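PDB 3QNK: putative lipoprotein from Bacteroides fragilis, which is uncharacterised but, as a SusD-like lipoprotein of the outer membrane, probably captures glycans for uptake by a partner transporter. Local coordinates for residues Tyr224-Thr230 with Trp362-Asp368; Val201-Cys205 with Ile394-Asp398; Val324-Ser328 with Thr340-Tyr344. One frame throughout, in Å; residues are numbered along the deposited sequence.

Contact 1: Tyr224-Thr230 with Trp362-Asp368; sequences YRSIWWT and WKWIDYD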
# COMPACT_ATOMS: atom_id res chain seq x y z
N TYR B 224 -31.79 4.17 20.20
CA TYR B 224 -31.34 3.68 18.90
C TYR B 224 -29.83 3.83 18.76
O TYR B 224 -29.16 2.85 18.41
CB TYR B 224 -32.06 4.40 17.76
CG TYR B 224 -31.75 3.83 16.39
CD1 TYR B 224 -32.49 2.77 15.87
CD2 TYR B 224 -30.74 4.37 15.61
CE1 TYR B 224 -32.23 2.27 14.60
CE2 TYR B 224 -30.45 3.85 14.35
CZ TYR B 224 -31.20 2.81 13.85
OH TYR B 224 -30.92 2.31 12.60
N ARG B 225 -29.27 5.03 19.07
CA ARG B 225 -27.82 5.32 19.01
C ARG B 225 -27.00 4.42 19.90
O ARG B 225 -25.82 4.21 19.62
CB ARG B 225 -27.53 6.76 19.41
CG ARG B 225 -27.91 7.76 18.36
CD ARG B 225 -27.34 9.10 18.66
NE ARG B 225 -27.71 9.59 20.00
CZ ARG B 225 -28.59 10.55 20.25
NH1 ARG B 225 -29.23 11.17 19.25
NH2 ARG B 225 -28.83 10.93 21.49
N SER B 226 -27.60 3.87 20.95
CA SER B 226 -26.91 2.99 21.89
C SER B 226 -26.44 1.66 21.26
O SER B 226 -25.70 0.94 21.92
CB SER B 226 -27.78 2.72 23.11
OG SER B 226 -28.72 1.71 22.80
N ILE B 227 -26.84 1.35 20.01
CA ILE B 227 -26.41 0.13 19.31
C ILE B 227 -24.89 0.22 19.13
O ILE B 227 -24.16 -0.74 19.35
CB ILE B 227 -27.18 -0.02 17.96
CG1 ILE B 227 -28.67 -0.33 18.20
CG2 ILE B 227 -26.54 -1.06 17.02
CD1 ILE B 227 -29.57 -0.10 16.99
N TRP B 228 -24.43 1.44 18.82
CA TRP B 228 -23.04 1.75 18.52
C TRP B 228 -22.19 2.11 19.73
O TRP B 228 -20.98 2.27 19.55
CB TRP B 228 -23.00 2.87 17.50
CG TRP B 228 -23.50 2.36 16.19
CD1 TRP B 228 -22.80 1.61 15.29
CD2 TRP B 228 -24.86 2.37 15.74
NE1 TRP B 228 -23.63 1.16 14.30
CE2 TRP B 228 -24.89 1.65 14.52
CE3 TRP B 228 -26.04 2.96 16.21
CZ2 TRP B 228 -26.07 1.52 13.76
CZ3 TRP B 228 -27.22 2.79 15.48
CH2 TRP B 228 -27.23 2.07 14.27
N TRP B 229 -22.80 2.19 20.94
CA TRP B 229 -22.03 2.55 22.13
C TRP B 229 -21.06 1.49 22.49
O TRP B 229 -21.40 0.30 22.47
CB TRP B 229 -22.91 2.82 23.36
CG TRP B 229 -23.79 4.03 23.28
CD1 TRP B 229 -23.84 4.96 22.29
CD2 TRP B 229 -24.78 4.40 24.24
NE1 TRP B 229 -24.81 5.88 22.56
CE2 TRP B 229 -25.40 5.58 23.76
CE3 TRP B 229 -25.20 3.86 25.46
CZ2 TRP B 229 -26.43 6.22 24.45
CZ3 TRP B 229 -26.22 4.50 26.15
CH2 TRP B 229 -26.82 5.67 25.65
N THR B 230 -19.85 1.92 22.84
CA THR B 230 -18.76 1.05 23.28
C THR B 230 -19.15 0.46 24.65
O THR B 230 -18.81 -0.69 24.92
CB THR B 230 -17.44 1.80 23.26
OG1 THR B 230 -17.65 3.09 23.82
CG2 THR B 230 -16.90 1.98 21.83
N TRP B 362 -24.09 11.42 13.03
CA TRP B 362 -24.09 11.03 14.45
C TRP B 362 -23.78 9.47 14.49
O TRP B 362 -22.61 9.06 14.38
CB TRP B 362 -25.40 11.40 15.17
CG TRP B 362 -25.28 11.38 16.66
CD1 TRP B 362 -24.51 10.54 17.40
CD2 TRP B 362 -25.91 12.28 17.58
NE1 TRP B 362 -24.62 10.85 18.74
CE2 TRP B 362 -25.48 11.91 18.88
CE3 TRP B 362 -26.73 13.41 17.44
CZ2 TRP B 362 -25.89 12.61 20.03
CZ3 TRP B 362 -27.16 14.08 18.58
CH2 TRP B 362 -26.75 13.67 19.86
N LYS B 363 -24.86 8.64 14.56
CA LYS B 363 -24.86 7.18 14.54
C LYS B 363 -23.71 6.56 15.38
O LYS B 363 -23.77 6.55 16.60
CB LYS B 363 -24.81 6.64 13.10
CG LYS B 363 -25.92 5.64 12.82
CD LYS B 363 -25.52 4.68 11.75
CE LYS B 363 -26.66 3.81 11.29
NZ LYS B 363 -27.88 4.51 10.82
N TRP B 364 -22.64 6.09 14.71
CA TRP B 364 -21.50 5.43 15.34
C TRP B 364 -20.52 6.43 16.00
O TRP B 364 -19.53 5.97 16.56
CB TRP B 364 -20.79 4.48 14.36
CG TRP B 364 -20.76 4.97 12.94
CD1 TRP B 364 -21.62 4.65 11.94
CD2 TRP B 364 -19.88 5.97 12.41
NE1 TRP B 364 -21.31 5.35 10.79
CE2 TRP B 364 -20.24 6.17 11.06
CE3 TRP B 364 -18.80 6.70 12.94
CZ2 TRP B 364 -19.55 7.05 10.22
CZ3 TRP B 364 -18.11 7.56 12.11
CH2 TRP B 364 -18.49 7.73 10.77
N ILE B 365 -20.80 7.75 15.97
CA ILE B 365 -19.98 8.70 16.74
C ILE B 365 -20.67 8.81 18.11
O ILE B 365 -21.82 9.25 18.18
CB ILE B 365 -19.70 10.07 16.08
CG1 ILE B 365 -18.95 9.89 14.75
CG2 ILE B 365 -18.86 10.94 17.05
CD1 ILE B 365 -18.85 11.14 13.90
N ASP B 366 -19.99 8.36 19.20
CA ASP B 366 -20.53 8.35 20.56
C ASP B 366 -20.49 9.76 21.20
O ASP B 366 -19.77 9.97 22.18
CB ASP B 366 -19.79 7.33 21.43
CG ASP B 366 -20.53 6.82 22.67
OD1 ASP B 366 -21.57 7.44 23.05
OD2 ASP B 366 -20.08 5.80 23.26
N TYR B 367 -21.29 10.69 20.66
CA TYR B 367 -21.47 12.03 21.20
C TYR B 367 -22.26 11.96 22.52
O TYR B 367 -22.28 12.93 23.29
CB TYR B 367 -22.21 12.92 20.20
CG TYR B 367 -21.44 13.35 18.98
CD1 TYR B 367 -20.23 14.04 19.10
CD2 TYR B 367 -21.99 13.22 17.71
CE1 TYR B 367 -19.54 14.51 17.98
CE2 TYR B 367 -21.31 13.69 16.58
CZ TYR B 367 -20.09 14.33 16.72
OH TYR B 367 -19.42 14.80 15.62
N ASP B 368 -22.93 10.82 22.79
CA ASP B 368 -23.67 10.61 24.02
C ASP B 368 -22.72 10.44 25.22
O ASP B 368 -22.91 11.09 26.26
CB ASP B 368 -24.59 9.37 23.92
CG ASP B 368 -25.77 9.52 22.98
OD1 ASP B 368 -26.68 10.29 23.30
OD2 ASP B 368 -25.78 8.84 21.92
O HOH W 1 -23.78 6.45 19.19
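The type II' beta turn from Trp362 to Ile365 and the loop after it pack on helix 221-225 and the residues that follow, with Arg225 and Trp228 as the main points of attachment. Arg225 serves two partners at once. Its guanidinium lies flat on the Trp362 indole, the planes 6° apart and Arg225 CZ 3.7 Å from the centroid of the six-membered ring, a stack that is also a cation-pi contact. CD sits over the five-membered ring in a CH-pi contact. The bend at chi3 (-55°) lets the aliphatic part and the planar end cover the same indole face while the guanidinium edge meets Asp368. That carboxylate is gripped side-on: Arg225 NE donates to Asp368 OD2 at 2.8 Å and NH2 to OD1 at 2.9 Å, each oxygen using its syn lone pair. Asp368 OD2 also accepts from Trp229 NE1 at 3.2 Å, which comes from above the carboxylate plane. A short acid with two oxygens thus answers three donors in a buried place, and its charge probably offsets that of Arg225. The apolar half centres on Trp228. Lys363 lays its methylene chain over one face, CG 4.0 Å from the centroid of the six-membered ring of Trp228, and Trp364 directs its edge at the Trp228 face, the planes at 71°. Between the two halves, a water donates to Arg225 O and to Lys363 O, the latter at 2.6 Å, bridging backbone carbonyls that could not bond to each other. Further out, backbone bonds between Trp362 and Asn322 and between Lys363 and Ala321 join the turn to helix 317-322, and Asn322 OD1 also holds Lys363 NZ. Trp364 reaches Phe449 O through NE1 and meets Trp386 edge-to-face, while Ile387 of strand 384-387 touches Trp228.

Contact 2: Val201-Cys205 with Ile394-Asp398; sequences VIKSC and IYLND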
# COMPACT_ATOMS: atom_id res chain seq x y z
N VAL B 201 -31.68 -16.23 0.09
CA VAL B 201 -31.67 -15.16 1.11
C VAL B 201 -32.61 -15.50 2.26
O VAL B 201 -32.20 -15.46 3.42
CB VAL B 201 -32.02 -13.77 0.53
CG1 VAL B 201 -32.02 -12.70 1.61
CG2 VAL B 201 -31.09 -13.38 -0.59
N ILE B 202 -33.88 -15.87 1.92
CA ILE B 202 -34.96 -16.22 2.83
C ILE B 202 -34.54 -17.37 3.76
O ILE B 202 -34.81 -17.31 4.97
CB ILE B 202 -36.25 -16.55 2.04
CG1 ILE B 202 -36.71 -15.32 1.23
CG2 ILE B 202 -37.37 -17.05 2.98
CD1 ILE B 202 -37.65 -15.59 0.09
N LYS B 203 -33.86 -18.38 3.20
CA LYS B 203 -33.38 -19.56 3.91
C LYS B 203 -32.27 -19.16 4.89
O LYS B 203 -32.31 -19.57 6.05
CB LYS B 203 -32.90 -20.63 2.94
CG LYS B 203 -34.03 -21.34 2.18
CD LYS B 203 -33.59 -22.69 1.59
CE LYS B 203 -34.15 -23.00 0.22
NZ LYS B 203 -33.12 -22.88 -0.86
N SER B 204 -31.32 -18.31 4.43
CA SER B 204 -30.22 -17.81 5.27
C SER B 204 -30.74 -16.97 6.45
O SER B 204 -30.28 -17.16 7.58
CB SER B 204 -29.25 -17.00 4.43
OG SER B 204 -28.60 -17.87 3.53
N CYS B 205 -31.73 -16.10 6.19
CA CYS B 205 -32.38 -15.25 7.19
C CYS B 205 -33.09 -16.10 8.22
O CYS B 205 -32.99 -15.81 9.42
CB CYS B 205 -33.35 -14.28 6.52
SG CYS B 205 -32.55 -13.00 5.53
N ILE B 394 -31.05 -8.63 8.61
CA ILE B 394 -31.70 -9.90 8.36
C ILE B 394 -33.14 -9.62 7.91
O ILE B 394 -33.54 -10.09 6.85
CB ILE B 394 -31.62 -10.81 9.61
CG1 ILE B 394 -30.15 -11.00 10.08
CG2 ILE B 394 -32.35 -12.15 9.45
CD1 ILE B 394 -29.15 -11.50 9.04
N TYR B 395 -33.85 -8.76 8.64
CA TYR B 395 -35.22 -8.39 8.34
C TYR B 395 -35.38 -7.74 6.97
O TYR B 395 -36.29 -8.10 6.22
CB TYR B 395 -35.75 -7.46 9.43
CG TYR B 395 -35.92 -8.15 10.76
CD1 TYR B 395 -37.04 -8.92 11.03
CD2 TYR B 395 -34.95 -8.04 11.75
CE1 TYR B 395 -37.20 -9.57 12.25
CE2 TYR B 395 -35.09 -8.68 12.98
CZ TYR B 395 -36.22 -9.45 13.23
OH TYR B 395 -36.42 -10.08 14.43
N LEU B 396 -34.48 -6.80 6.64
CA LEU B 396 -34.54 -6.04 5.40
C LEU B 396 -34.10 -6.87 4.18
O LEU B 396 -34.72 -6.75 3.13
CB LEU B 396 -33.74 -4.73 5.52
CG LEU B 396 -34.42 -3.67 6.41
CD1 LEU B 396 -33.53 -2.50 6.66
CD2 LEU B 396 -35.70 -3.18 5.80
N ASN B 397 -33.10 -7.77 4.34
CA ASN B 397 -32.69 -8.70 3.28
C ASN B 397 -33.82 -9.67 2.99
O ASN B 397 -34.10 -9.97 1.84
CB ASN B 397 -31.42 -9.46 3.69
CG ASN B 397 -30.18 -8.61 3.82
OD1 ASN B 397 -30.16 -7.43 3.50
ND2 ASN B 397 -29.10 -9.21 4.28
N ASP B 398 -34.49 -10.14 4.06
CA ASP B 398 -35.63 -11.04 3.99
C ASP B 398 -36.81 -10.34 3.29
O ASP B 398 -37.40 -10.92 2.38
CB ASP B 398 -36.02 -11.51 5.42
CG ASP B 398 -36.82 -12.80 5.51
OD1 ASP B 398 -36.80 -13.60 4.55
OD2 ASP B 398 -37.45 -13.04 6.58
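Cys205 of helix 198-209 points at helix 391-405 and buries more area against it than the other residues of its segment. Cys205 SG lies 3.3 Å from Ile394 O and 3.8 Å from Asp398 CB, while its own CB rests 3.8 Å from Ile394 CG2. The sulfur lies trans to the carbonyl carbon (chi1 -69°), a torsion that directs it at the helix 391-405 backbone. A small, polarisable side chain suits this spot, because it can lie against backbone atoms and methylene groups alike. One turn earlier, Val201 makes a similar approach with a single branch: CG1 packs 3.4 Å from Asn397 O and also touches Asn397 CB. The Ile202 chain runs across the Asp398 carboxylate, its CG1 3.7 Å from OD1. Asp398 has CG anti to its backbone N (chi1 -159°), which carries the carboxylate toward helix 198-209, where the aliphatic part of Ile202 and the CB of Cys205 line it. The two short segments run nearly antiparallel, at 156°, with axes 9.2 Å apart at closest approach, a spacing in keeping with the small valine and cysteine side chains between them. Such packing of antiparallel helices builds the alpha-alpha superhelix of this SusD-like protein, related to tetratricopeptide repeats. The polar ends are held from the next shell. Asp398 OD1 forms a salt bridge with Arg402 one turn on, and OD2 is hydrogen-bonded to Tyr209 OH at the C-terminal end of helix 198-209; with Arg402 beside it the carboxylate is probably charged. The Asn397 amide is turned away to helices 181-194 and 432-446: able to donate and accept, it receives a bond from Arg443 at OD1 and gives its ND2 to Ser189 and Glu393, tying both helices to the same pair.

Contact 3: Val324-Ser328 with Thr340-Tyr344; sequences VFHGS and TVDRY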
# COMPACT_ATOMS: atom_id res chain seq x y z
N VAL B 324 -26.63 15.33 12.80
CA VAL B 324 -26.15 16.46 13.59
C VAL B 324 -26.52 17.68 12.72
O VAL B 324 -26.00 17.82 11.60
CB VAL B 324 -24.64 16.39 13.95
CG1 VAL B 324 -24.18 17.65 14.69
CG2 VAL B 324 -24.30 15.14 14.74
N PHE B 325 -27.46 18.52 13.22
CA PHE B 325 -27.99 19.69 12.50
C PHE B 325 -27.88 20.99 13.36
O PHE B 325 -27.47 20.95 14.51
CB PHE B 325 -29.45 19.44 12.06
CG PHE B 325 -30.30 18.96 13.22
CD1 PHE B 325 -30.85 19.87 14.12
CD2 PHE B 325 -30.53 17.61 13.42
CE1 PHE B 325 -31.58 19.43 15.21
CE2 PHE B 325 -31.27 17.17 14.51
CZ PHE B 325 -31.76 18.08 15.41
N HIS B 326 -28.20 22.14 12.75
CA HIS B 326 -28.15 23.43 13.44
C HIS B 326 -29.00 23.34 14.68
O HIS B 326 -30.19 23.04 14.59
CB HIS B 326 -28.64 24.54 12.52
CG HIS B 326 -28.58 25.90 13.14
ND1 HIS B 326 -27.38 26.57 13.30
CD2 HIS B 326 -29.58 26.70 13.60
CE1 HIS B 326 -27.68 27.73 13.84
NE2 HIS B 326 -28.98 27.86 14.04
N GLY B 327 -28.37 23.52 15.83
CA GLY B 327 -29.05 23.47 17.11
C GLY B 327 -28.95 22.15 17.86
O GLY B 327 -29.49 22.05 18.96
N SER B 328 -28.28 21.14 17.27
CA SER B 328 -28.05 19.85 17.92
C SER B 328 -27.10 20.00 19.10
O SER B 328 -26.06 20.67 18.98
CB SER B 328 -27.44 18.82 16.96
OG SER B 328 -28.25 18.46 15.85
N THR B 340 -23.68 23.16 21.68
CA THR B 340 -24.74 23.28 20.67
C THR B 340 -24.09 23.64 19.35
O THR B 340 -23.29 24.58 19.28
CB THR B 340 -25.83 24.26 21.11
OG1 THR B 340 -26.33 23.88 22.40
CG2 THR B 340 -26.98 24.30 20.13
N VAL B 341 -24.43 22.88 18.30
CA VAL B 341 -23.90 23.05 16.95
C VAL B 341 -24.57 24.25 16.32
O VAL B 341 -25.80 24.34 16.34
CB VAL B 341 -24.07 21.76 16.11
CG1 VAL B 341 -23.67 21.99 14.65
CG2 VAL B 341 -23.29 20.61 16.73
N ASP B 342 -23.76 25.20 15.80
CA ASP B 342 -24.20 26.45 15.18
C ASP B 342 -23.69 26.51 13.74
O ASP B 342 -22.48 26.61 13.50
CB ASP B 342 -23.69 27.66 16.01
CG ASP B 342 -24.09 29.06 15.56
OD1 ASP B 342 -24.61 29.20 14.43
OD2 ASP B 342 -23.85 30.03 16.33
N ARG B 343 -24.63 26.48 12.79
CA ARG B 343 -24.31 26.52 11.37
C ARG B 343 -24.27 27.95 10.83
O ARG B 343 -23.79 28.15 9.71
CB ARG B 343 -25.31 25.71 10.55
CG ARG B 343 -25.39 24.26 10.95
CD ARG B 343 -24.08 23.51 10.86
NE ARG B 343 -24.33 22.10 11.09
CZ ARG B 343 -23.42 21.15 11.09
NH1 ARG B 343 -22.15 21.44 10.85
NH2 ARG B 343 -23.76 19.89 11.31
N TYR B 344 -24.77 28.92 11.63
CA TYR B 344 -24.79 30.34 11.26
C TYR B 344 -23.43 30.98 11.54
O TYR B 344 -22.86 31.58 10.63
CB TYR B 344 -25.93 31.11 11.98
CG TYR B 344 -25.90 32.60 11.71
CD1 TYR B 344 -25.84 33.08 10.41
CD2 TYR B 344 -25.93 33.52 12.75
CE1 TYR B 344 -25.79 34.45 10.15
CE2 TYR B 344 -25.87 34.89 12.50
CZ TYR B 344 -25.80 35.35 11.19
OH TYR B 344 -25.79 36.70 10.91
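The imidazole of His326 turns its edge to Arg343, whose backbone N donates to ND1 at 2.8 Å, within 3° of the ring plane and nearly straight. Asp342 OD1 also lies at this edge, where it accepts from Tyr344 N in an Asx turn. With ND1 an acceptor and NE2 bonded to Pro478 O, the hydrogen probably sits on NE2; Phe475 stacks on the ring. The aliphatic part of Arg343 runs antiparallel to the His326 side chain, CG against CB, and its guanidinium has Val341 CG1 over the centre of one face, 3.6 Å above the plane. At the edge, Arg343 NH2 donates to Val324 O at 3.1 Å, approaching from above the carbonyl plane, while NH1 forms a salt bridge with Asp347 OD2. The branched valines meet through Val324 CG1 and Val341 CG2, 3.7 Å apart. Ser328 N to Phe325 O closes the turn, and Ser328 OG, lying over the phenyl face, adds a second tie by accepting from Phe325 N at 2.7 Å. Two backbone bonds join the segments: Gly327 N gives to Val341 O at 2.7 Å and Val341 N to Ser328 O at 2.8 Å. Gly327, third in the type II turn, has a phi of 98°, readily adopted without a side chain. Two residues, Gly327 in the first bulge position and Ser328, thus face Val341, a G1 beta bulge beside strands 329-330 and 339-340.

How the contacts relate
From the N terminus, helix 198-209 comes first and waits 188 residues for its partner in helix 391-405, so contact 2 closes the outermost loop. Helix 221-225 follows next in the chain and opens contact 1, which closes when the chain returns at 362-368. Inside that loop, 324-328 and 340-344 pair across only 11 residues as contact 3. The three are therefore nested, and none crosses another. Contacts 1 and 3 touch directly, Val324 CG2 packing on Trp362 CB and Tyr367 CE2, which joins the loop 324-328 to the loop after strand 360-361, itself packed on helix 221-225. Contact 2 lies within the helical superhelix, its centre about 25 Å from that of contact 1.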